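Local coordinates for protein putative polysaccharide binding proteins (DUF1812) (Bacteroides thetaiotaomicron VPI-5482, PDB 3GF8) that is a putative outer-membrane lipoprotein of the FimB/Mfa2 family that probably takes part in fimbrial assembly, at residues 173-187 / 212-226. Sequence-based numbering, arbitrary orientation.
Sequences EIIESNGHLGHDNSL and MNTMRLMEDRKTRLV
An antiparallel strand pair of a mixed beta sheet, Glu-173 to Glu-176 against Arg-224 to Val-226, begins this contact in the fimbrillin-superfamily fold, and polar side chains continue it where the strands part. Glu-173 and Val-226 form a hydrogen-bonded pair, with Val-226 N to Glu-173 O at 2.9 Å, whereas Ile-174 faces Leu-225 in a non-hydrogen-bonded one. On the Ile-174 face, its CG2 meets Thr-223 CG2 at 3.6 Å, and the Ile-174 side chain also packs on Val-152 and Phe-154 of strand 139-158. At the strand end Glu-176 bends at chi2 (51°), bringing its carboxylate between Thr-223 and Arg-221, with one oxygen for each: OE1 accepts from Thr-223 OG1 at 2.6 Å on the anti side, and OE2 takes the salt bridge from Arg-221 NH1 at 2.8 Å. Ser-177 N donates to OE2 from the face opposite Arg-221 NH1. A glutamine at Glu-176 would probably leave the Arg-221 guanidinium without its carboxylate mate. Leu-187 CD2 lies 3.5 Å above the centre of that guanidinium. The Arg-216 guanidinium, salt-bridged to Asp-262, has Asn-185 ND2, itself hydrogen-bonded to Asp-148, over one face and Met-218 SE over the other. Asn-178 ND2, donating in its amide plane, grips Thr-214 OG1 at 3.2 Å and Arg-216 O at 3.0 Å, the latter nearly straight (173°).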
ATOM      1  N   GLU A 173       3.409  10.068 -13.755  1.00 26.64           N
ATOM      2  CA  GLU A 173       4.231   9.318 -12.851  1.00 31.12           C
ATOM      3  C   GLU A 173       3.980   9.645 -11.378  1.00 30.67           C
ATOM      4  O   GLU A 173       3.768  10.806 -11.010  1.00 30.22           O
ATOM      5  CB  GLU A 173       5.714   9.645 -13.091  1.00 33.47           C
ATOM      6  CG  GLU A 173       6.223   9.523 -14.499  1.00 35.18           C
ATOM      7  CD  GLU A 173       7.650  10.036 -14.567  1.00 36.51           C
ATOM      8  OE1 GLU A 173       8.590   9.284 -14.194  1.00 25.19           O
ATOM      9  OE2 GLU A 173       7.818  11.212 -14.950  1.00 36.38           O
ATOM     10  N   ILE A 174       4.054   8.609 -10.553  1.00 28.31           N
ATOM     11  CA  ILE A 174       4.211   8.738  -9.117  1.00 26.56           C
ATOM     12  C   ILE A 174       5.653   8.258  -8.892  1.00 27.00           C
ATOM     13  O   ILE A 174       6.016   7.176  -9.378  1.00 29.18           O
ATOM     14  CB  ILE A 174       3.176   7.879  -8.354  1.00 26.22           C
ATOM     15  CG1 ILE A 174       1.759   8.458  -8.584  1.00 30.01           C
ATOM     16  CG2 ILE A 174       3.516   7.818  -6.876  1.00 16.68           C
ATOM     17  CD1 ILE A 174       0.625   7.765  -7.851  1.00 26.26           C
ATOM     18  N   ILE A 175       6.469   9.074  -8.220  1.00 23.49           N
ATOM     19  CA  ILE A 175       7.910   8.822  -8.068  1.00 25.10           C
ATOM     20  C   ILE A 175       8.253   8.651  -6.594  1.00 23.58           C
ATOM     21  O   ILE A 175       7.993   9.505  -5.799  1.00 24.29           O
ATOM     22  CB  ILE A 175       8.764   9.951  -8.708  1.00 26.42           C
ATOM     23  CG1 ILE A 175       8.443  10.031 -10.205  1.00 25.91           C
ATOM     24  CG2 ILE A 175      10.293   9.711  -8.446  1.00 15.29           C
ATOM     25  CD1 ILE A 175       8.895  11.307 -10.939  1.00 30.66           C
ATOM     26  N   GLU A 176       8.773   7.497  -6.234  1.00 26.16           N
ATOM     27  CA  GLU A 176       9.148   7.230  -4.867  1.00 23.69           C
ATOM     28  C   GLU A 176      10.031   5.992  -4.832  1.00 25.47           C
ATOM     29  O   GLU A 176       9.969   5.156  -5.730  1.00 26.83           O
ATOM     30  CB  GLU A 176       7.904   7.022  -4.018  1.00 19.35           C
ATOM     31  CG  GLU A 176       8.168   6.997  -2.524  1.00 28.36           C
ATOM     32  CD  GLU A 176       8.966   8.192  -2.064  1.00 21.46           C
ATOM     33  OE1 GLU A 176       8.389   9.285  -1.928  1.00 29.50           O
ATOM     34  OE2 GLU A 176      10.184   8.021  -1.870  1.00 24.42           O
ATOM     35  N   SER A 177      10.858   5.893  -3.796  1.00 26.27           N
ATOM     36  CA  SER A 177      11.715   4.741  -3.571  1.00 25.78           C
ATOM     37  C   SER A 177      11.138   3.919  -2.406  1.00 25.46           C
ATOM     38  O   SER A 177      11.802   3.624  -1.410  1.00 28.57           O
ATOM     39  CB  SER A 177      13.143   5.210  -3.292  1.00 26.34           C
ATOM     40  OG  SER A 177      13.162   6.027  -2.152  1.00 24.03           O
ATOM     41  N   ASN A 178       9.864   3.588  -2.554  1.00 25.26           N
ATOM     42  CA  ASN A 178       9.096   2.870  -1.557  1.00 24.13           C
ATOM     43  C   ASN A 178       8.913   1.405  -1.900  1.00 22.34           C
ATOM     44  O   ASN A 178       8.027   0.777  -1.364  1.00 24.23           O
ATOM     45  CB  ASN A 178       7.713   3.538  -1.335  1.00 22.90           C
ATOM     46  CG  ASN A 178       6.875   3.654  -2.601  1.00 20.89           C
ATOM     47  OD1 ASN A 178       7.338   3.429  -3.715  1.00 26.82           O
ATOM     48  ND2 ASN A 178       5.614   4.026  -2.426  1.00 21.28           N
ATOM     49  N   GLY A 179       9.786   0.844  -2.733  1.00 24.10           N
ATOM     50  CA  GLY A 179       9.610  -0.526  -3.214  1.00 24.27           C
ATOM     51  C   GLY A 179      10.348  -1.603  -2.431  1.00 26.22           C
ATOM     52  O   GLY A 179      10.390  -2.760  -2.880  1.00 25.06           O
ATOM     53  N   HIS A 180      10.912  -1.268  -1.268  1.00 25.65           N
ATOM     54  CA  HIS A 180      11.704  -2.259  -0.491  1.00 25.85           C
ATOM     55  C   HIS A 180      11.314  -2.192   0.998  1.00 26.23           C
ATOM     56  O   HIS A 180      11.647  -1.238   1.693  1.00 26.35           O
ATOM     57  CB  HIS A 180      13.204  -2.002  -0.688  1.00 25.52           C
ATOM     58  CG  HIS A 180      14.087  -3.174  -0.395  1.00 29.32           C
ATOM     59  ND1 HIS A 180      15.451  -3.044  -0.245  1.00 24.15           N
ATOM     60  CD2 HIS A 180      13.809  -4.489  -0.212  1.00 23.47           C
ATOM     61  CE1 HIS A 180      15.977  -4.235  -0.017  1.00 28.62           C
ATOM     62  NE2 HIS A 180      15.001  -5.126   0.026  1.00 32.74           N
ATOM     63  N   LEU A 181      10.569  -3.188   1.467  1.00 25.45           N
ATOM     64  CA  LEU A 181      10.007  -3.144   2.817  1.00 24.48           C
ATOM     65  C   LEU A 181      10.728  -4.124   3.746  1.00 25.70           C
ATOM     66  O   LEU A 181      10.907  -5.275   3.419  1.00 21.97           O
ATOM     67  CB  LEU A 181       8.505  -3.438   2.778  1.00 22.81           C
ATOM     68  CG  LEU A 181       7.703  -2.499   1.869  1.00 28.23           C
ATOM     69  CD1 LEU A 181       6.253  -2.873   1.840  1.00 25.45           C
ATOM     70  CD2 LEU A 181       7.951  -1.012   2.278  1.00 25.75           C
ATOM     71  N   GLY A 182      11.107  -3.642   4.920  1.00 27.34           N
ATOM     72  CA  GLY A 182      11.691  -4.480   5.947  1.00 26.51           C
ATOM     73  C   GLY A 182      10.658  -5.266   6.723  1.00 27.21           C
ATOM     74  O   GLY A 182       9.443  -5.080   6.553  1.00 26.91           O
ATOM     75  N   HIS A 183      11.146  -6.132   7.607  1.00 27.13           N
ATOM     76  CA  HIS A 183      10.276  -6.992   8.446  1.00 27.66           C
ATOM     77  C   HIS A 183       9.350  -6.201   9.376  1.00 25.25           C
ATOM     78  O   HIS A 183       8.352  -6.746   9.887  1.00 25.91           O
ATOM     79  CB  HIS A 183      11.147  -7.886   9.336  1.00 28.30           C
ATOM     80  CG  HIS A 183      11.830  -7.123  10.417  1.00 29.41           C
ATOM     81  ND1 HIS A 183      13.014  -6.440  10.211  1.00 31.72           N
ATOM     82  CD2 HIS A 183      11.459  -6.873  11.691  1.00 27.92           C
ATOM     83  CE1 HIS A 183      13.361  -5.837  11.333  1.00 38.68           C
ATOM     84  NE2 HIS A 183      12.430  -6.079  12.243  1.00 27.64           N
ATOM     85  N   ASP A 184       9.711  -4.944   9.623  1.00 21.86           N
ATOM     86  CA  ASP A 184       8.893  -4.016  10.414  1.00 22.84           C
ATOM     87  C   ASP A 184       7.993  -3.097   9.554  1.00 26.51           C
ATOM     88  O   ASP A 184       7.378  -2.161  10.073  1.00 26.00           O
ATOM     89  CB  ASP A 184       9.803  -3.153  11.330  1.00 24.07           C
ATOM     90  CG  ASP A 184      10.766  -2.232  10.553  1.00 19.91           C
ATOM     91  OD1 ASP A 184      10.840  -2.255   9.297  1.00 35.47           O
ATOM     92  OD2 ASP A 184      11.450  -1.448  11.207  1.00 30.47           O
ATOM     93  N   ASN A 185       7.917  -3.373   8.252  1.00 26.74           N
ATOM     94  CA  ASN A 185       7.125  -2.599   7.273  1.00 24.57           C
ATOM     95  C   ASN A 185       7.763  -1.240   6.921  1.00 27.17           C
ATOM     96  O   ASN A 185       7.134  -0.415   6.280  1.00 25.31           O
ATOM     97  CB  ASN A 185       5.654  -2.431   7.730  1.00 24.13           C
ATOM     98  CG  ASN A 185       4.660  -2.315   6.555  1.00 25.32           C
ATOM     99  OD1 ASN A 185       4.868  -2.884   5.481  1.00 24.15           O
ATOM    100  ND2 ASN A 185       3.583  -1.580   6.764  1.00 28.95           N
ATOM    101  N   SER A 186       9.012  -1.005   7.316  1.00 27.04           N
ATOM    102  CA  SER A 186       9.635   0.272   7.003  1.00 27.11           C
ATOM    103  C   SER A 186      10.280   0.240   5.631  1.00 26.31           C
ATOM    104  O   SER A 186      10.677  -0.815   5.112  1.00 25.81           O
ATOM    105  CB  SER A 186      10.670   0.656   8.069  1.00 27.54           C
ATOM    106  OG  SER A 186      11.777  -0.250   8.055  1.00 30.31           O
ATOM    107  N   LEU A 187      10.382   1.413   5.037  1.00 27.49           N
ATOM    108  CA  LEU A 187      11.004   1.543   3.727  1.00 29.31           C
ATOM    109  C   LEU A 187      12.522   1.419   3.855  1.00 29.68           C
ATOM    110  O   LEU A 187      13.175   2.227   4.496  1.00 30.68           O
ATOM    111  CB  LEU A 187      10.624   2.859   3.066  1.00 29.03           C
ATOM    112  CG  LEU A 187       9.253   2.984   2.376  1.00 26.80           C
ATOM    113  CD1 LEU A 187       8.157   2.626   3.286  1.00 20.28           C
ATOM    114  CD2 LEU A 187       9.103   4.428   1.914  1.00 20.05           C
HETATM  115  N   MSE A 212      -3.539   4.413 -11.416  1.00 23.22           N
HETATM  116  CA  MSE A 212      -2.167   4.097 -11.028  1.00 24.59           C
HETATM  117  C   MSE A 212      -2.159   3.379  -9.705  1.00 24.28           C
HETATM  118  O   MSE A 212      -3.132   3.453  -8.950  1.00 20.06           O
HETATM  119  CB  MSE A 212      -1.423   5.412 -10.832  1.00 26.64           C
HETATM  120  CG  MSE A 212      -1.610   6.344 -12.041  1.00 33.65           C
HETATM  121 SE   MSE A 212      -0.549   7.972 -11.971  0.75 26.20          SE
HETATM  122  CE  MSE A 212       1.119   7.273 -12.225  1.00 10.58           C
ATOM    123  N   ASN A 213      -1.048   2.738  -9.377  1.00 25.54           N
ATOM    124  CA  ASN A 213      -0.829   2.288  -7.998  1.00 26.15           C
ATOM    125  C   ASN A 213       0.612   2.429  -7.500  1.00 24.94           C
ATOM    126  O   ASN A 213       1.541   2.481  -8.267  1.00 26.52           O
ATOM    127  CB  ASN A 213      -1.394   0.873  -7.706  1.00 22.47           C
ATOM    128  CG  ASN A 213      -0.814  -0.253  -8.570  1.00 25.43           C
ATOM    129  OD1 ASN A 213      -1.225  -1.421  -8.414  1.00 23.13           O
ATOM    130  ND2 ASN A 213       0.067   0.065  -9.493  1.00 18.90           N
ATOM    131  N   THR A 214       0.787   2.503  -6.194  1.00 23.36           N
ATOM    132  CA  THR A 214       2.135   2.562  -5.675  1.00 23.32           C
ATOM    133  C   THR A 214       2.223   1.753  -4.396  1.00 22.73           C
ATOM    134  O   THR A 214       1.238   1.188  -3.937  1.00 23.16           O
ATOM    135  CB  THR A 214       2.596   4.031  -5.438  1.00 21.95           C
ATOM    136  OG1 THR A 214       3.993   4.040  -5.129  1.00 23.73           O
ATOM    137  CG2 THR A 214       1.770   4.697  -4.303  1.00 17.24           C
HETATM  138  N   MSE A 215       3.418   1.707  -3.822  1.00 23.97           N
HETATM  139  CA  MSE A 215       3.624   1.036  -2.540  1.00 23.38           C
HETATM  140  C   MSE A 215       3.263   2.080  -1.444  1.00 23.92           C
HETATM  141  O   MSE A 215       2.472   2.969  -1.715  1.00 23.00           O
HETATM  142  CB  MSE A 215       5.054   0.497  -2.506  1.00 21.49           C
HETATM  143  CG  MSE A 215       5.271  -0.589  -3.580  1.00 28.28           C
HETATM  144 SE   MSE A 215       4.674  -2.295  -2.951  0.75 21.48          SE
HETATM  145  CE  MSE A 215       6.174  -2.525  -1.726  1.00 32.51           C
ATOM    146  N   ARG A 216       3.831   1.987  -0.241  1.00 24.95           N
ATOM    147  CA  ARG A 216       3.330   2.712   0.921  1.00 22.45           C
ATOM    148  C   ARG A 216       3.426   4.194   0.740  1.00 23.50           C
ATOM    149  O   ARG A 216       4.449   4.693   0.208  1.00 22.34           O
ATOM    150  CB  ARG A 216       4.116   2.344   2.170  1.00 25.91           C
ATOM    151  CG  ARG A 216       3.967   0.865   2.566  1.00 24.94           C
ATOM    152  CD  ARG A 216       4.472   0.632   3.965  1.00 20.38           C
ATOM    153  NE  ARG A 216       3.565   1.231   4.932  1.00 27.52           N
ATOM    154  CZ  ARG A 216       3.902   1.635   6.156  1.00 25.51           C
ATOM    155  NH1 ARG A 216       5.150   1.557   6.591  1.00 30.57           N
ATOM    156  NH2 ARG A 216       2.990   2.141   6.953  1.00 26.83           N
ATOM    157  N   LEU A 217       2.348   4.891   1.125  1.00 21.28           N
ATOM    158  CA  LEU A 217       2.379   6.356   1.250  1.00 24.14           C
ATOM    159  C   LEU A 217       2.766   6.712   2.686  1.00 25.71           C
ATOM    160  O   LEU A 217       2.077   6.351   3.618  1.00 26.18           O
ATOM    161  CB  LEU A 217       1.033   6.981   0.850  1.00 25.03           C
ATOM    162  CG  LEU A 217       0.665   6.720  -0.624  1.00 23.17           C
ATOM    163  CD1 LEU A 217      -0.818   6.913  -0.880  1.00 20.96           C
ATOM    164  CD2 LEU A 217       1.521   7.588  -1.557  1.00 21.11           C
HETATM  165  N   MSE A 218       3.901   7.395   2.837  1.00 26.53           N
HETATM  166  CA  MSE A 218       4.498   7.723   4.139  1.00 25.68           C
HETATM  167  C   MSE A 218       4.441   9.222   4.447  1.00 28.52           C
HETATM  168  O   MSE A 218       4.781  10.087   3.607  1.00 28.07           O
HETATM  169  CB  MSE A 218       5.974   7.275   4.169  1.00 21.94           C
HETATM  170  CG  MSE A 218       6.169   5.757   3.924  1.00 22.06           C
HETATM  171 SE   MSE A 218       5.128   4.599   5.061  0.75 17.88          SE
HETATM  172  CE  MSE A 218       6.044   5.062   6.762  1.00 15.91           C
ATOM    173  N   GLU A 219       4.047   9.546   5.671  1.00 30.58           N
ATOM    174  CA  GLU A 219       3.897  10.946   6.026  1.00 30.72           C
ATOM    175  C   GLU A 219       5.213  11.681   6.011  1.00 29.51           C
ATOM    176  O   GLU A 219       5.236  12.874   5.780  1.00 28.10           O
ATOM    177  CB  GLU A 219       3.175  11.129   7.360  1.00 31.73           C
ATOM    178  CG  GLU A 219       3.920  10.858   8.596  1.00 44.94           C
ATOM    179  CD  GLU A 219       3.269  11.603   9.734  1.00 62.06           C
ATOM    180  OE1 GLU A 219       3.457  12.844   9.778  1.00 68.74           O
ATOM    181  OE2 GLU A 219       2.536  10.972  10.541  1.00 65.81           O
ATOM    182  N   ASP A 220       6.311  10.972   6.216  1.00 25.51           N
ATOM    183  CA  ASP A 220       7.602  11.609   6.208  1.00 27.54           C
ATOM    184  C   ASP A 220       8.285  11.531   4.835  1.00 30.88           C
ATOM    185  O   ASP A 220       9.483  11.820   4.749  1.00 31.87           O
ATOM    186  CB  ASP A 220       8.494  10.996   7.306  1.00 26.92           C
ATOM    187  CG  ASP A 220       8.776   9.524   7.087  1.00 32.22           C
ATOM    188  OD1 ASP A 220       8.030   8.833   6.338  1.00 29.44           O
ATOM    189  OD2 ASP A 220       9.756   9.038   7.695  1.00 39.91           O
ATOM    190  N   ARG A 221       7.553  11.147   3.776  1.00 29.25           N
ATOM    191  CA  ARG A 221       8.096  11.176   2.406  1.00 29.49           C
ATOM    192  C   ARG A 221       7.537  12.316   1.576  1.00 29.69           C
ATOM    193  O   ARG A 221       6.563  12.953   1.975  1.00 33.95           O
ATOM    194  CB  ARG A 221       7.848   9.838   1.705  1.00 32.32           C
ATOM    195  CG  ARG A 221       8.715   8.720   2.273  1.00 25.80           C
ATOM    196  CD  ARG A 221       9.942   8.548   1.500  1.00 32.36           C
ATOM    197  NE  ARG A 221      10.872   7.605   2.132  1.00 29.81           N
ATOM    198  CZ  ARG A 221      11.669   6.759   1.477  1.00 31.63           C
ATOM    199  NH1 ARG A 221      11.628   6.638   0.153  1.00 29.87           N
ATOM    200  NH2 ARG A 221      12.489   5.976   2.152  1.00 23.14           N
ATOM    201  N   LYS A 222       8.156  12.582   0.422  1.00 29.92           N
ATOM    202  CA  LYS A 222       7.710  13.659  -0.456  1.00 29.72           C
ATOM    203  C   LYS A 222       7.341  13.126  -1.825  1.00 29.96           C
ATOM    204  O   LYS A 222       7.636  13.758  -2.853  1.00 30.91           O
ATOM    205  CB  LYS A 222       8.777  14.736  -0.590  1.00 32.39           C
ATOM    206  CG  LYS A 222       9.083  15.516   0.705  1.00 34.39           C
ATOM    207  CD  LYS A 222      10.355  16.320   0.512  1.00 43.68           C
ATOM    208  CE  LYS A 222      10.474  17.495   1.488  1.00 52.93           C
ATOM    209  NZ  LYS A 222      10.940  17.037   2.829  1.00 57.19           N
ATOM    210  N   THR A 223       6.639  11.992  -1.817  1.00 28.73           N
ATOM    211  CA  THR A 223       6.204  11.286  -3.017  1.00 25.75           C
ATOM    212  C   THR A 223       5.577  12.226  -4.013  1.00 27.23           C
ATOM    213  O   THR A 223       4.670  12.985  -3.696  1.00 30.72           O
ATOM    214  CB  THR A 223       5.199  10.197  -2.634  1.00 27.45           C
ATOM    215  OG1 THR A 223       5.821   9.340  -1.667  1.00 23.63           O
ATOM    216  CG2 THR A 223       4.750   9.398  -3.870  1.00 20.03           C
ATOM    217  N   ARG A 224       6.071  12.172  -5.229  1.00 28.93           N
ATOM    218  CA  ARG A 224       5.719  13.148  -6.244  1.00 28.56           C
ATOM    219  C   ARG A 224       4.727  12.644  -7.254  1.00 27.41           C
ATOM    220  O   ARG A 224       4.856  11.508  -7.689  1.00 24.21           O
ATOM    221  CB  ARG A 224       6.979  13.528  -7.038  1.00 28.45           C
ATOM    222  CG  ARG A 224       7.982  14.352  -6.236  1.00 33.48           C
ATOM    223  CD  ARG A 224       8.837  15.176  -7.164  1.00 43.53           C
ATOM    224  NE  ARG A 224       9.861  14.358  -7.773  1.00 39.78           N
ATOM    225  CZ  ARG A 224      10.405  14.546  -8.973  1.00 38.75           C
ATOM    226  NH1 ARG A 224      10.013  15.520  -9.778  1.00 36.64           N
ATOM    227  NH2 ARG A 224      11.354  13.709  -9.380  1.00 39.31           N
ATOM    228  N   LEU A 225       3.794  13.514  -7.684  1.00 25.56           N
ATOM    229  CA  LEU A 225       3.002  13.268  -8.887  1.00 23.56           C
ATOM    230  C   LEU A 225       3.553  14.224  -9.932  1.00 23.93           C
ATOM    231  O   LEU A 225       3.577  15.440  -9.717  1.00 27.53           O
ATOM    232  CB  LEU A 225       1.507  13.514  -8.660  1.00 23.97           C
ATOM    233  CG  LEU A 225       0.604  13.525  -9.907  1.00 29.72           C
ATOM    234  CD1 LEU A 225       0.565  12.126 -10.583  1.00 26.07           C
ATOM    235  CD2 LEU A 225      -0.824  14.004  -9.586  1.00 19.19           C
ATOM    236  N   VAL A 226       4.013  13.673 -11.049  1.00 23.80           N
ATOM    237  CA  VAL A 226       4.657  14.436 -12.120  1.00 25.63           C
ATOM    238  C   VAL A 226       3.997  14.124 -13.462  1.00 25.30           C
ATOM    239  O   VAL A 226       3.884  12.964 -13.867  1.00 26.52           O
ATOM    240  CB  VAL A 226       6.157  14.092 -12.251  1.00 27.69           C
ATOM    241  CG1 VAL A 226       6.829  14.983 -13.343  1.00 22.49           C
ATOM    242  CG2 VAL A 226       6.872  14.215 -10.902  1.00 25.43           C
TER
HETATM  243  O   HOH W   1       5.628  12.525 -15.950  1.00 31.30           O
HETATM  244  O   HOH W   2      10.042  11.233  -1.339  1.00 27.41           O
HETATM  245  O   HOH W   3      13.862   4.141   0.332  1.00 20.38           O